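Local structure of histidine acid phosphatase (Bifidobacterium longum subsp. infantis, 6RXD) at residues A[188-193]-A[400-405]; A[437-442]-A[470-475]. The protein probably removes phosphate groups from inositol polyphosphates such as phytate, and from 2,3-bisphosphoglycerate, as a histidine acid phosphatase. All coordinates share one frame; numbering follows the deposited sequence.

Interaction 1: A[188-193]-A[400-405]; sequences LYFHKV and AETMMP
T402 OG1 sits among several polar groups: it lies 3.3 Å from L188 O, a weak bond at best, and 2.9 Å from a water, and also accepts from the backbone N of H399. The same water lies 2.9 Å from H191 ND1, takes a weak bond from F190 N and rests over the centre of the F190 ring, so it ties the turn 189-192 to the first turn of the helix. One face of the H191 imidazole is covered by E401 CB, 3.5 Å from the ring centroid and 11° off the normal, a CH-pi contact. The bent E401 chain (chi2 75°) turns its carboxylate to K357, in a salt bridge through OE1. With CG between backbone N and carbonyl carbon (chi1 42°), F190 brings its ring to the helix: P405 CG meets the ring edge, near its plane, 3.7 Å from F190 CE1, while T402 CG2 approaches F190 CE2 obliquely at 3.6 Å. H399-A400-E401 is the HAE sequence that in this subfamily stands in for the HD motif of other histidine acid phosphatases. Helix 372-386 packs on L188, F190 and T402 through L374, and M42 of strand 34-44 touches L188 and T402.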
loop_
_atom_site.group_PDB
_atom_site.type_symbol
_atom_site.label_atom_id
_atom_site.label_comp_id
_atom_site.label_asym_id
_atom_site.label_seq_id
_atom_site.Cartn_x
_atom_site.Cartn_y
_atom_site.Cartn_z
ATOM N N LEU A 188 -1.006 -5.184 -12.539
ATOM C CA LEU A 188 -0.374 -4.680 -11.329
ATOM C C LEU A 188 0.124 -3.236 -11.439
ATOM O O LEU A 188 0.745 -2.717 -10.513
ATOM C CB LEU A 188 0.776 -5.602 -10.910
ATOM C CG LEU A 188 0.391 -7.081 -10.733
ATOM C CD1 LEU A 188 1.635 -7.938 -10.504
ATOM C CD2 LEU A 188 -0.579 -7.253 -9.568
ATOM N N TYR A 189 -0.152 -2.596 -12.568
ATOM C CA TYR A 189 0.162 -1.178 -12.731
ATOM C C TYR A 189 -0.827 -0.579 -13.725
ATOM O O TYR A 189 -0.447 0.140 -14.650
ATOM C CB TYR A 189 1.599 -1.007 -13.226
ATOM C CG TYR A 189 2.323 0.210 -12.685
ATOM C CD1 TYR A 189 2.516 1.343 -13.478
ATOM C CD2 TYR A 189 2.838 0.219 -11.396
ATOM C CE1 TYR A 189 3.196 2.446 -12.990
ATOM C CE2 TYR A 189 3.522 1.323 -10.896
ATOM C CZ TYR A 189 3.701 2.426 -11.703
ATOM O OH TYR A 189 4.369 3.520 -11.210
ATOM N N PHE A 190 -2.108 -0.879 -13.515
ATOM C CA PHE A 190 -3.160 -0.508 -14.459
ATOM C C PHE A 190 -3.513 0.970 -14.416
ATOM O O PHE A 190 -4.304 1.446 -15.233
ATOM C CB PHE A 190 -4.429 -1.351 -14.212
ATOM C CG PHE A 190 -4.775 -1.527 -12.752
ATOM C CD1 PHE A 190 -5.247 -0.453 -11.987
ATOM C CD2 PHE A 190 -4.634 -2.765 -12.149
ATOM C CE1 PHE A 190 -5.556 -0.619 -10.632
ATOM C CE2 PHE A 190 -4.938 -2.938 -10.798
ATOM C CZ PHE A 190 -5.403 -1.864 -10.044
ATOM N N HIS A 191 -2.921 1.698 -13.474
ATOM C CA HIS A 191 -3.316 3.080 -13.216
ATOM C C HIS A 191 -2.519 4.077 -14.060
ATOM O O HIS A 191 -2.820 5.267 -14.068
ATOM C CB HIS A 191 -3.185 3.399 -11.721
ATOM C CG HIS A 191 -1.793 3.226 -11.192
ATOM N ND1 HIS A 191 -1.195 1.994 -11.058
ATOM C CD2 HIS A 191 -0.878 4.143 -10.800
ATOM C CE1 HIS A 191 0.035 2.158 -10.585
ATOM N NE2 HIS A 191 0.250 3.451 -10.424
ATOM N N LYS A 192 -1.509 3.589 -14.774
ATOM C CA LYS A 192 -0.659 4.476 -15.585
ATOM C C LYS A 192 -0.335 3.877 -16.925
ATOM O O LYS A 192 -0.229 2.661 -17.061
ATOM C CB LYS A 192 0.654 4.781 -14.863
ATOM C CG LYS A 192 0.532 5.852 -13.808
ATOM C CD LYS A 192 1.865 6.124 -13.145
ATOM C CE LYS A 192 1.733 7.222 -12.103
ATOM N NZ LYS A 192 2.886 7.220 -11.160
ATOM N N VAL A 193 -0.150 4.742 -17.918
ATOM C CA VAL A 193 0.252 4.286 -19.239
ATOM C C VAL A 193 1.708 3.841 -19.218
ATOM O O VAL A 193 2.075 2.833 -19.831
ATOM C CB VAL A 193 0.024 5.383 -20.298
ATOM C CG1 VAL A 193 0.749 5.047 -21.608
ATOM C CG2 VAL A 193 -1.469 5.572 -20.547
ATOM N N ALA A 400 0.137 0.611 -3.537
ATOM C CA ALA A 400 -1.077 1.184 -2.963
ATOM C C ALA A 400 -2.034 1.587 -4.068
ATOM O O ALA A 400 -3.256 1.511 -3.908
ATOM C CB ALA A 400 -0.739 2.382 -2.097
ATOM N N GLU A 401 -1.473 2.023 -5.194
ATOM C CA GLU A 401 -2.275 2.422 -6.341
ATOM C C GLU A 401 -2.977 1.232 -6.977
ATOM O O GLU A 401 -3.880 1.405 -7.801
ATOM C CB GLU A 401 -1.399 3.127 -7.387
ATOM C CG GLU A 401 -0.970 4.547 -6.998
ATOM C CD GLU A 401 0.122 4.593 -5.927
ATOM O OE1 GLU A 401 0.296 5.668 -5.323
ATOM O OE2 GLU A 401 0.815 3.575 -5.690
ATOM N N THR A 402 -2.536 0.030 -6.616
ATOM C CA THR A 402 -3.195 -1.201 -7.049
ATOM C C THR A 402 -4.246 -1.607 -6.029
ATOM O O THR A 402 -5.374 -1.952 -6.381
ATOM C CB THR A 402 -2.155 -2.325 -7.212
ATOM O OG1 THR A 402 -1.010 -1.796 -7.891
ATOM C CG2 THR A 402 -2.705 -3.489 -8.017
ATOM N N MET A 403 -3.867 -1.580 -4.754
ATOM C CA MET A 403 -4.750 -2.045 -3.687
ATOM C C MET A 403 -5.977 -1.156 -3.454
ATOM O O MET A 403 -7.078 -1.669 -3.267
ATOM C CB MET A 403 -3.966 -2.216 -2.374
ATOM C CG MET A 403 -4.826 -2.731 -1.215
ATOM S SD MET A 403 -5.538 -4.378 -1.516
ATOM C CE MET A 403 -4.087 -5.411 -1.337
ATOM N N MET A 404 -5.800 0.163 -3.470
ATOM C CA MET A 404 -6.926 1.046 -3.162
ATOM C C MET A 404 -8.094 0.860 -4.134
ATOM O O MET A 404 -9.230 0.695 -3.708
ATOM C CB MET A 404 -6.479 2.509 -3.081
ATOM C CG MET A 404 -5.612 2.768 -1.872
ATOM S SD MET A 404 -5.168 4.502 -1.697
ATOM C CE MET A 404 -3.821 4.607 -2.838
ATOM N N PRO A 405 -7.833 0.881 -5.446
ATOM C CA PRO A 405 -9.009 0.662 -6.302
ATOM C C PRO A 405 -9.503 -0.783 -6.270
ATOM O O PRO A 405 -10.705 -1.013 -6.407
ATOM C CB PRO A 405 -8.516 1.060 -7.698
ATOM C CG PRO A 405 -7.017 0.935 -7.637
ATOM C CD PRO A 405 -6.647 1.306 -6.210
HETATM O O HOH W 1 -2.143 -0.625 -10.250
#

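Interaction 2: A[437-442]-A[470-475]; sequences ESVTPM and MLYNEN
A single strong side-chain-to-backbone hydrogen bond, backed by a water bridge, joins the end of the short helix 436-439 to a tight hairpin at the end of strand 467-472, in the interior of the histidine phosphatase domain. Y472 OH donates to V439 O at 2.6 Å. The hydroxyl arrives in the carbonyl plane, on a lone pair, with a C=O...O angle of 113°. With CG anti to the backbone N (chi1 -178°), the ring reaches on beyond the strand end and brings OH to the helix end, where it also lies 3.8 Å from V439 CG1. A phenylalanine here lacks the hydroxyl and would probably leave the carbonyl O of buried V439 without this donor. Y472 and N475 close a type I' turn, the two-residue hairpin connection between antiparallel strands 467-472 and 475-477, and bond to each other through both backbone pairs. Its first inner residue, N473, has the left-handed backbone conformation (phi 51°) and carries the second link. Its ND2 donates to a water 2.9 Å away, and this water in turn donates to S438 O. The amide nitrogen also lies over the rim of one face of the Y472 ring and packs against the P441 ring, 3.9 Å from CG, the two side chains coming from opposite directions. The other end of the amide, OD1, accepts from the backbone N of N445 in strand 445-453, which fixes how the group is turned. Beside the tyrosine, A407 of helix 400-410 and V446 of strand 445-453 touch its side chain.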
loop_
_atom_site.group_PDB
_atom_site.type_symbol
_atom_site.label_atom_id
_atom_site.label_comp_id
_atom_site.label_asym_id
_atom_site.label_seq_id
_atom_site.Cartn_x
_atom_site.Cartn_y
_atom_site.Cartn_z
ATOM N N GLU A 437 -4.898 3.395 6.950
ATOM C CA GLU A 437 -4.235 2.461 7.857
ATOM C C GLU A 437 -4.845 1.067 7.781
ATOM O O GLU A 437 -4.171 0.080 8.067
ATOM C CB GLU A 437 -4.282 2.977 9.305
ATOM C CG GLU A 437 -5.710 2.970 9.876
ATOM C CD GLU A 437 -5.843 3.538 11.260
ATOM O OE1 GLU A 437 -4.905 4.214 11.741
ATOM O OE2 GLU A 437 -6.907 3.302 11.879
ATOM N N SER A 438 -6.118 0.977 7.405
ATOM C CA SER A 438 -6.791 -0.319 7.376
ATOM C C SER A 438 -7.069 -0.810 5.955
ATOM O O SER A 438 -7.056 -2.022 5.684
ATOM C CB SER A 438 -8.061 -0.313 8.246
ATOM O OG SER A 438 -8.855 0.826 8.000
ATOM N N VAL A 439 -7.286 0.121 5.034
ATOM C CA VAL A 439 -7.503 -0.258 3.646
ATOM C C VAL A 439 -6.210 -0.677 2.958
ATOM O O VAL A 439 -6.156 -1.699 2.254
ATOM C CB VAL A 439 -8.158 0.896 2.880
ATOM C CG1 VAL A 439 -8.180 0.619 1.368
ATOM C CG2 VAL A 439 -9.561 1.149 3.441
ATOM N N THR A 440 -5.158 0.100 3.183
ATOM C CA THR A 440 -3.908 -0.114 2.463
ATOM C C THR A 440 -2.670 0.156 3.319
ATOM O O THR A 440 -1.865 1.042 3.029
ATOM C CB THR A 440 -3.906 0.696 1.147
ATOM O OG1 THR A 440 -2.666 0.507 0.459
ATOM C CG2 THR A 440 -4.155 2.198 1.409
ATOM N N PRO A 441 -2.502 -0.625 4.389
ATOM C CA PRO A 441 -1.270 -0.489 5.165
ATOM C C PRO A 441 -0.101 -0.956 4.320
ATOM O O PRO A 441 -0.285 -1.487 3.219
ATOM C CB PRO A 441 -1.480 -1.475 6.309
ATOM C CG PRO A 441 -2.489 -2.497 5.770
ATOM C CD PRO A 441 -3.411 -1.632 4.967
ATOM N N MET A 442 1.109 -0.762 4.824
ATOM C CA MET A 442 2.243 -1.375 4.169
ATOM C C MET A 442 2.030 -2.888 4.109
ATOM O O MET A 442 1.494 -3.494 5.058
ATOM C CB MET A 442 3.533 -1.005 4.902
ATOM C CG MET A 442 3.877 0.473 4.778
ATOM S SD MET A 442 4.333 0.924 3.080
ATOM C CE MET A 442 4.192 2.715 3.185
ATOM N N MET A 470 -11.707 -15.862 1.150
ATOM C CA MET A 470 -10.791 -14.713 1.106
ATOM C C MET A 470 -10.206 -14.327 2.468
ATOM O O MET A 470 -10.903 -14.383 3.495
ATOM C CB MET A 470 -11.502 -13.488 0.500
ATOM C CG MET A 470 -10.726 -12.159 0.649
ATOM S SD MET A 470 -11.318 -10.874 -0.474
ATOM C CE MET A 470 -13.094 -10.934 -0.143
ATOM N N LEU A 471 -8.922 -13.953 2.457
ATOM C CA LEU A 471 -8.260 -13.267 3.574
ATOM C C LEU A 471 -7.849 -11.878 3.107
ATOM O O LEU A 471 -7.344 -11.727 2.001
ATOM C CB LEU A 471 -6.999 -14.022 4.021
ATOM C CG LEU A 471 -7.026 -15.502 4.412
ATOM C CD1 LEU A 471 -5.728 -15.867 5.151
ATOM C CD2 LEU A 471 -8.221 -15.870 5.240
ATOM N N TYR A 472 -8.061 -10.863 3.946
ATOM C CA TYR A 472 -7.680 -9.487 3.638
ATOM C C TYR A 472 -6.779 -9.055 4.786
ATOM O O TYR A 472 -7.204 -9.049 5.955
ATOM C CB TYR A 472 -8.934 -8.617 3.596
ATOM C CG TYR A 472 -8.745 -7.151 3.236
ATOM C CD1 TYR A 472 -7.657 -6.702 2.491
ATOM C CD2 TYR A 472 -9.678 -6.215 3.658
ATOM C CE1 TYR A 472 -7.517 -5.339 2.166
ATOM C CE2 TYR A 472 -9.554 -4.871 3.350
ATOM C CZ TYR A 472 -8.482 -4.436 2.605
ATOM O OH TYR A 472 -8.404 -3.097 2.294
ATOM N N ASN A 473 -5.526 -8.749 4.468
ATOM C CA ASN A 473 -4.507 -8.508 5.481
ATOM C C ASN A 473 -4.463 -9.645 6.508
ATOM O O ASN A 473 -4.268 -9.432 7.713
ATOM C CB ASN A 473 -4.713 -7.123 6.114
ATOM C CG ASN A 473 -4.708 -6.010 5.074
ATOM O OD1 ASN A 473 -4.017 -6.115 4.066
ATOM N ND2 ASN A 473 -5.474 -4.941 5.310
ATOM N N GLU A 474 -4.640 -10.857 5.982
ATOM C CA GLU A 474 -4.606 -12.108 6.734
ATOM C C GLU A 474 -5.719 -12.284 7.764
ATOM O O GLU A 474 -5.648 -13.166 8.620
ATOM C CB GLU A 474 -3.209 -12.382 7.301
ATOM C CG GLU A 474 -2.266 -12.936 6.221
ATOM C CD GLU A 474 -0.839 -13.095 6.698
ATOM O OE1 GLU A 474 -0.181 -12.058 6.918
ATOM O OE2 GLU A 474 -0.372 -14.252 6.844
ATOM N N ASN A 475 -6.766 -11.469 7.659
ATOM C CA ASN A 475 -7.999 -11.725 8.395
ATOM C C ASN A 475 -8.993 -12.377 7.451
ATOM O O ASN A 475 -9.186 -11.900 6.335
ATOM C CB ASN A 475 -8.593 -10.419 8.924
ATOM C CG ASN A 475 -7.685 -9.726 9.912
ATOM O OD1 ASN A 475 -7.257 -10.328 10.904
ATOM N ND2 ASN A 475 -7.366 -8.462 9.641
HETATM O O HOH W 2 -7.678 -4.426 7.159
#

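How the interactions relate
Interactions 1 and 2 are both largely buried, with centres about 16 Å apart, and helix 400-410, a partner in interaction 1, is also what interaction 2 packs against, through T440 and Y472. T440 brings its CG2 to 3.6 Å from M404 CG, so the two contacts touch directly. Interaction 1 joins a loop to a helix mainly through aromatic and aliphatic packing around one bridging water, its direct polar bond being weak. Interaction 2 instead rests on a short hydroxyl-to-carbonyl bond between a helix end and a hairpin, buries less surface, and has S438 exposed at its margin. In sequence they follow one another, the first closing before the second opens.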